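Local coordinates for cobalamin-binding protein (Desulfitobacterium hafniense, PDB 4JGI) that binds methylcobalamin in a Rossmann-like domain and probably serves as the corrinoid carrier of an O-demethylase system, at residues S116-F121 with I205-V210; K91-T96 with K137-E142. One frame throughout, in Å; residues are numbered along the deposited sequence.

Contact 1 of 2, residues S116-F121 with I205-V210; sequences SGFEVF and ICQRWV
Gln207 reaches from the last turn of helix 199-209 across to Ser116 and Phe118, and its side chain illustrates how one amide can serve an aromatic ring and a backbone carbonyl together. From CB the chain sets out with CG beside the backbone N, and the bend at chi2 (-75°) brings CD and the amide alongside the outer end of the Phe118 ring, within reach of Ser116 O. CG comes no closer than 4.2 Å to Phe118 CE1, whereas CD settles 3.8 Å from that same atom. OE1 approaches Phe118 CZ at 3.6 Å, obliquely, with the ring and amide planes 52° apart. NE2 points the other way and gives a weak, bent hydrogen bond to Ser116 O, 3.2 Å long with an N-H...O angle of 127°. The same nitrogen donates to a water, which donates to Ser116 OG, so direct and water-mediated links run side by side. Ser116 OG is held as well by Met112 O, one turn back in helix 104-115.

Two more residues meet the outer end of the Phe118 ring. Cys206 brings its CB, rather than its sulfur, to 3.8 Å from Phe118 CZ, and Val210 sets CG2 3.8 Å from Phe118 CE2. Between Ser116 and Phe118, Gly117 has positive phi and forms the C-prime position of a Schellman motif that closes helix 104-115, turning the chain toward strand 119-122. The ring thereby enters the layer between sheet and helices, where Ile92 of strand 91-96 and Ile143 of strand 143-147 also pack on it. Cys206 and Val210 touch Ile143 too, and Cys206 meets Phe109 of helix 104-115; the C-terminal helix is thus joined both to its neighbouring helix and to the central strands.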
loop_
_atom_site.group_PDB
_atom_site.type_symbol
_atom_site.label_atom_id
_atom_site.label_comp_id
_atom_site.label_asym_id
_atom_site.label_seq_id
_atom_site.Cartn_x
_atom_site.Cartn_y
_atom_site.Cartn_z
ATOM N N SER A 116 1.550 7.102 -0.207
ATOM C CA SER A 116 0.178 7.364 0.114
ATOM C C SER A 116 0.009 7.773 1.543
ATOM O O SER A 116 -1.137 7.855 1.981
ATOM C CB SER A 116 -0.616 6.114 -0.081
ATOM O OG SER A 116 -0.637 5.736 -1.453
ATOM N N GLY A 117 1.100 8.101 2.216
ATOM C CA GLY A 117 1.100 8.668 3.551
ATOM C C GLY A 117 1.073 7.704 4.692
ATOM O O GLY A 117 0.840 8.129 5.839
ATOM N N PHE A 118 1.366 6.417 4.438
ATOM C CA PHE A 118 1.434 5.498 5.561
ATOM C C PHE A 118 2.848 5.471 6.133
ATOM O O PHE A 118 3.833 5.579 5.374
ATOM C CB PHE A 118 1.066 4.076 5.168
ATOM C CG PHE A 118 -0.381 3.850 4.799
ATOM C CD1 PHE A 118 -0.822 4.057 3.512
ATOM C CD2 PHE A 118 -1.316 3.510 5.765
ATOM C CE1 PHE A 118 -2.136 3.893 3.166
ATOM C CE2 PHE A 118 -2.672 3.357 5.395
ATOM C CZ PHE A 118 -3.069 3.591 4.114
ATOM N N GLU A 119 2.994 5.247 7.429
ATOM C CA GLU A 119 4.292 4.922 8.051
ATOM C C GLU A 119 4.431 3.400 8.005
ATOM O O GLU A 119 3.566 2.677 8.557
ATOM C CB GLU A 119 4.349 5.394 9.466
ATOM C CG GLU A 119 5.662 5.009 10.143
ATOM C CD GLU A 119 5.871 5.656 11.509
ATOM O OE1 GLU A 119 4.859 5.957 12.179
ATOM O OE2 GLU A 119 7.072 5.775 11.928
ATOM N N VAL A 120 5.406 2.897 7.246
ATOM C CA VAL A 120 5.518 1.523 6.982
ATOM C C VAL A 120 6.756 0.998 7.741
ATOM O O VAL A 120 7.902 1.500 7.551
ATOM C CB VAL A 120 5.600 1.252 5.472
ATOM C CG1 VAL A 120 5.816 -0.223 5.224
ATOM C CG2 VAL A 120 4.348 1.786 4.722
ATOM N N PHE A 121 6.532 -0.001 8.563
ATOM C CA PHE A 121 7.592 -0.743 9.256
ATOM C C PHE A 121 7.847 -2.050 8.477
ATOM O O PHE A 121 7.109 -3.041 8.623
ATOM C CB PHE A 121 7.245 -1.017 10.682
ATOM C CG PHE A 121 6.918 0.210 11.477
ATOM C CD1 PHE A 121 5.661 0.773 11.489
ATOM C CD2 PHE A 121 7.937 0.839 12.235
ATOM C CE1 PHE A 121 5.375 1.922 12.197
ATOM C CE2 PHE A 121 7.666 2.016 12.939
ATOM C CZ PHE A 121 6.364 2.533 12.928
ATOM N N ILE A 205 -7.506 -0.605 -0.582
ATOM C CA ILE A 205 -8.083 -1.284 0.604
ATOM C C ILE A 205 -7.671 -0.633 1.902
ATOM O O ILE A 205 -8.506 -0.344 2.815
ATOM C CB ILE A 205 -7.815 -2.780 0.569
ATOM C CG1 ILE A 205 -8.509 -3.492 -0.579
ATOM C CG2 ILE A 205 -8.114 -3.424 1.926
ATOM C CD1 ILE A 205 -7.951 -4.828 -0.958
ATOM N N CYS A 206 -6.407 -0.352 2.026
ATOM C CA CYS A 206 -5.857 0.170 3.235
ATOM C C CYS A 206 -6.342 1.613 3.510
ATOM O O CYS A 206 -6.640 1.994 4.647
ATOM C CB CYS A 206 -4.336 0.151 3.143
ATOM S SG CYS A 206 -3.569 -1.495 3.274
ATOM N N GLN A 207 -6.441 2.374 2.440
ATOM C CA GLN A 207 -7.000 3.739 2.554
ATOM C C GLN A 207 -8.464 3.754 3.054
ATOM O O GLN A 207 -8.798 4.589 3.896
ATOM C CB GLN A 207 -6.894 4.484 1.245
ATOM C CG GLN A 207 -5.484 4.897 0.877
ATOM C CD GLN A 207 -4.881 6.090 1.653
ATOM O OE1 GLN A 207 -5.122 6.325 2.840
ATOM N NE2 GLN A 207 -4.048 6.847 0.953
ATOM N N ARG A 208 -9.258 2.785 2.617
ATOM C CA ARG A 208 -10.615 2.630 3.095
ATOM C C ARG A 208 -10.650 2.319 4.583
ATOM O O ARG A 208 -11.536 2.793 5.309
ATOM C CB ARG A 208 -11.403 1.579 2.283
ATOM C CG ARG A 208 -11.659 1.978 0.836
ATOM C CD ARG A 208 -12.290 0.945 -0.014
ATOM N NE ARG A 208 -12.808 1.585 -1.238
ATOM C CZ ARG A 208 -13.841 1.133 -1.959
ATOM N NH1 ARG A 208 -14.324 -0.065 -1.694
ATOM N NH2 ARG A 208 -14.344 1.840 -3.004
ATOM N N TRP A 209 -9.721 1.462 5.065
ATOM C CA TRP A 209 -9.707 1.162 6.507
ATOM C C TRP A 209 -9.309 2.301 7.444
ATOM O O TRP A 209 -9.714 2.339 8.606
ATOM C CB TRP A 209 -8.719 0.026 6.654
ATOM C CG TRP A 209 -9.207 -1.310 6.220
ATOM C CD1 TRP A 209 -10.516 -1.767 6.150
ATOM C CD2 TRP A 209 -8.389 -2.427 5.893
ATOM N NE1 TRP A 209 -10.536 -3.078 5.786
ATOM C CE2 TRP A 209 -9.234 -3.506 5.608
ATOM C CE3 TRP A 209 -6.993 -2.614 5.760
ATOM C CZ2 TRP A 209 -8.771 -4.754 5.235
ATOM C CZ3 TRP A 209 -6.544 -3.859 5.400
ATOM C CH2 TRP A 209 -7.389 -4.929 5.189
ATOM N N VAL A 210 -8.522 3.247 6.970
ATOM C CA VAL A 210 -8.019 4.278 7.829
ATOM C C VAL A 210 -8.745 5.605 7.624
ATOM O O VAL A 210 -9.514 5.716 6.698
ATOM C CB VAL A 210 -6.473 4.380 7.781
ATOM C CG1 VAL A 210 -5.906 2.990 7.995
ATOM C CG2 VAL A 210 -5.929 4.952 6.495
HETATM O O HOH W 1 -3.321 6.342 -1.868
#

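Contact 2 of 2, residues K91-T96 with K137-E142; sequences KIVLAT and KEVNPE
Val93 lays its CG2 methyl against two residues at once, Val139 at the end of helix 129-139 and Pro141 just beyond it. Val93 CG1 is anti to the backbone N (chi1 167°), which puts CG2 beside that nitrogen and on the path of both partners. Val93 CG2 lies 3.7 Å from both Val139 CG2 and Pro141 CG, each pair of side chains meeting at a slant. Pro141 also brings CB within 3.5 Å of Lys91 O. The helix ends at Val139, and Asn140, with positive phi, turns the chain back toward the sheet.

This is the return limb of a Rossmann-like, alternating beta-alpha unit: strand 119-122 leads into helix 129-139, and the chain then comes back past strand 91-96 to form strand 143-147 on its other side. Glu142 stands just ahead of that strand, whose pairing with 91-96 runs from Ile143. Its backbone N adds a weak hydrogen bond of 3.1 Å to Lys91 O, while its side chain, bent at chi2 (67°), curls back to take the N-H of the same residue. That second bond, from Lys91 N to Glu142 OE1, is the shorter and straighter, 2.8 Å with an angle of 158°; it arrives on the anti side of the carboxylate, somewhat out of its plane. Glu142 thus engages both backbone polar atoms of Lys91, firmly at N and weakly at O. The aliphatic chain of Lys91 runs along the end of the helix, with CD 3.5 Å from Val139 O, before NZ forms a salt bridge with Glu119 of the adjoining strand 119-122.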
loop_
_atom_site.group_PDB
_atom_site.type_symbol
_atom_site.label_atom_id
_atom_site.label_comp_id
_atom_site.label_asym_id
_atom_site.label_seq_id
_atom_site.Cartn_x
_atom_site.Cartn_y
_atom_site.Cartn_z
ATOM N N LYS A 91 -0.246 3.455 10.422
ATOM C CA LYS A 91 0.938 2.620 10.487
ATOM C C LYS A 91 0.631 1.248 9.950
ATOM O O LYS A 91 -0.404 0.684 10.215
ATOM C CB LYS A 91 1.430 2.504 11.903
ATOM C CG LYS A 91 1.937 3.756 12.584
ATOM C CD LYS A 91 2.245 3.432 14.071
ATOM C CE LYS A 91 2.092 4.667 14.928
ATOM N NZ LYS A 91 3.115 5.673 14.569
ATOM N N ILE A 92 1.564 0.713 9.160
ATOM C CA ILE A 92 1.518 -0.616 8.630
ATOM C C ILE A 92 2.764 -1.391 9.003
ATOM O O ILE A 92 3.881 -0.858 8.843
ATOM C CB ILE A 92 1.470 -0.657 7.096
ATOM C CG1 ILE A 92 0.291 0.122 6.578
ATOM C CG2 ILE A 92 1.376 -2.094 6.631
ATOM C CD1 ILE A 92 0.143 0.200 5.078
ATOM N N VAL A 93 2.613 -2.590 9.610
ATOM C CA VAL A 93 3.733 -3.474 9.817
ATOM C C VAL A 93 3.672 -4.463 8.665
ATOM O O VAL A 93 2.628 -5.107 8.445
ATOM C CB VAL A 93 3.670 -4.186 11.194
ATOM C CG1 VAL A 93 4.659 -5.323 11.250
ATOM C CG2 VAL A 93 3.901 -3.209 12.331
ATOM N N LEU A 94 4.753 -4.565 7.920
ATOM C CA LEU A 94 4.807 -5.272 6.622
ATOM C C LEU A 94 5.900 -6.305 6.630
ATOM O O LEU A 94 6.997 -5.996 7.044
ATOM C CB LEU A 94 5.041 -4.234 5.518
ATOM C CG LEU A 94 5.144 -4.708 4.065
ATOM C CD1 LEU A 94 3.824 -5.386 3.636
ATOM C CD2 LEU A 94 5.458 -3.540 3.117
ATOM N N ALA A 95 5.639 -7.529 6.166
ATOM C CA ALA A 95 6.650 -8.579 6.113
ATOM C C ALA A 95 6.364 -9.587 5.091
ATOM O O ALA A 95 5.190 -9.901 4.804
ATOM C CB ALA A 95 6.615 -9.313 7.468
ATOM N N THR A 96 7.428 -10.134 4.505
ATOM C CA THR A 96 7.344 -11.364 3.825
ATOM C C THR A 96 7.595 -12.438 4.902
ATOM O O THR A 96 8.575 -12.361 5.623
ATOM C CB THR A 96 8.324 -11.442 2.644
ATOM O OG1 THR A 96 7.921 -10.528 1.589
ATOM C CG2 THR A 96 8.412 -12.856 2.135
ATOM N N LYS A 137 3.157 -5.438 18.893
ATOM C CA LYS A 137 3.092 -4.936 20.267
ATOM C C LYS A 137 3.802 -3.610 20.476
ATOM O O LYS A 137 3.362 -2.772 21.260
ATOM C CB LYS A 137 3.693 -5.955 21.268
ATOM C CG LYS A 137 2.948 -7.245 21.378
ATOM C CD LYS A 137 3.689 -8.214 22.268
ATOM C CE LYS A 137 2.857 -9.474 22.406
ATOM N NZ LYS A 137 3.262 -10.368 23.509
ATOM N N GLU A 138 4.981 -3.455 19.830
ATOM C CA GLU A 138 5.774 -2.275 19.914
ATOM C C GLU A 138 5.154 -1.042 19.332
ATOM O O GLU A 138 5.221 0.054 19.942
ATOM C CB GLU A 138 7.153 -2.551 19.305
ATOM C CG GLU A 138 8.121 -1.382 19.407
ATOM C CD GLU A 138 9.457 -1.604 18.667
ATOM O OE1 GLU A 138 9.727 -2.730 18.181
ATOM O OE2 GLU A 138 10.320 -0.662 18.618
ATOM N N VAL A 139 4.593 -1.128 18.123
ATOM C CA VAL A 139 4.196 0.066 17.404
ATOM C C VAL A 139 2.675 0.260 17.250
ATOM O O VAL A 139 2.199 1.302 16.833
ATOM C CB VAL A 139 4.932 0.194 16.060
ATOM C CG1 VAL A 139 6.409 -0.148 16.205
ATOM C CG2 VAL A 139 4.382 -0.745 15.021
ATOM N N ASN A 140 1.892 -0.738 17.641
ATOM C CA ASN A 140 0.440 -0.661 17.563
ATOM C C ASN A 140 -0.095 -0.159 16.205
ATOM O O ASN A 140 -0.793 0.862 16.094
ATOM C CB ASN A 140 -0.171 0.115 18.749
ATOM C CG ASN A 140 -0.496 -0.830 19.939
ATOM O OD1 ASN A 140 -1.229 -1.892 19.876
ATOM N ND2 ASN A 140 0.038 -0.469 21.000
ATOM N N PRO A 141 0.209 -0.933 15.155
ATOM C CA PRO A 141 -0.230 -0.470 13.858
ATOM C C PRO A 141 -1.700 -0.637 13.638
ATOM O O PRO A 141 -2.341 -1.511 14.216
ATOM C CB PRO A 141 0.472 -1.437 12.914
ATOM C CG PRO A 141 0.525 -2.728 13.696
ATOM C CD PRO A 141 0.859 -2.279 15.097
ATOM N N GLU A 142 -2.215 0.135 12.708
ATOM C CA GLU A 142 -3.586 -0.080 12.203
ATOM C C GLU A 142 -3.742 -1.322 11.332
ATOM O O GLU A 142 -4.813 -1.944 11.255
ATOM C CB GLU A 142 -3.986 1.123 11.369
ATOM C CG GLU A 142 -4.341 2.430 12.102
ATOM C CD GLU A 142 -3.253 3.204 12.874
ATOM O OE1 GLU A 142 -2.048 3.161 12.609
ATOM O OE2 GLU A 142 -3.644 3.913 13.836
#

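Overall arrangement
The two contacts lie with their centres about 11 Å apart and alternate along the chain: 91-96 comes first, then 116-121, 137-142 and 205-210. They meet through the parallel sheet, whose strands 91-96 and 119-122 are neighbours. Ile92 and the backbones of Glu119 and Phe121 are linked there by probable hydrogen bonds, and the side chains of Phe121 and Lys91 also touch across the two strands. Both contacts reach this one sheet of the Rossmann-like domain, contact 1 through the C-terminal helix 199-209 and contact 2 through the end of helix 129-139. From the same sheet, Leu94 of strand 91-96 touches the bound methylcobalamin.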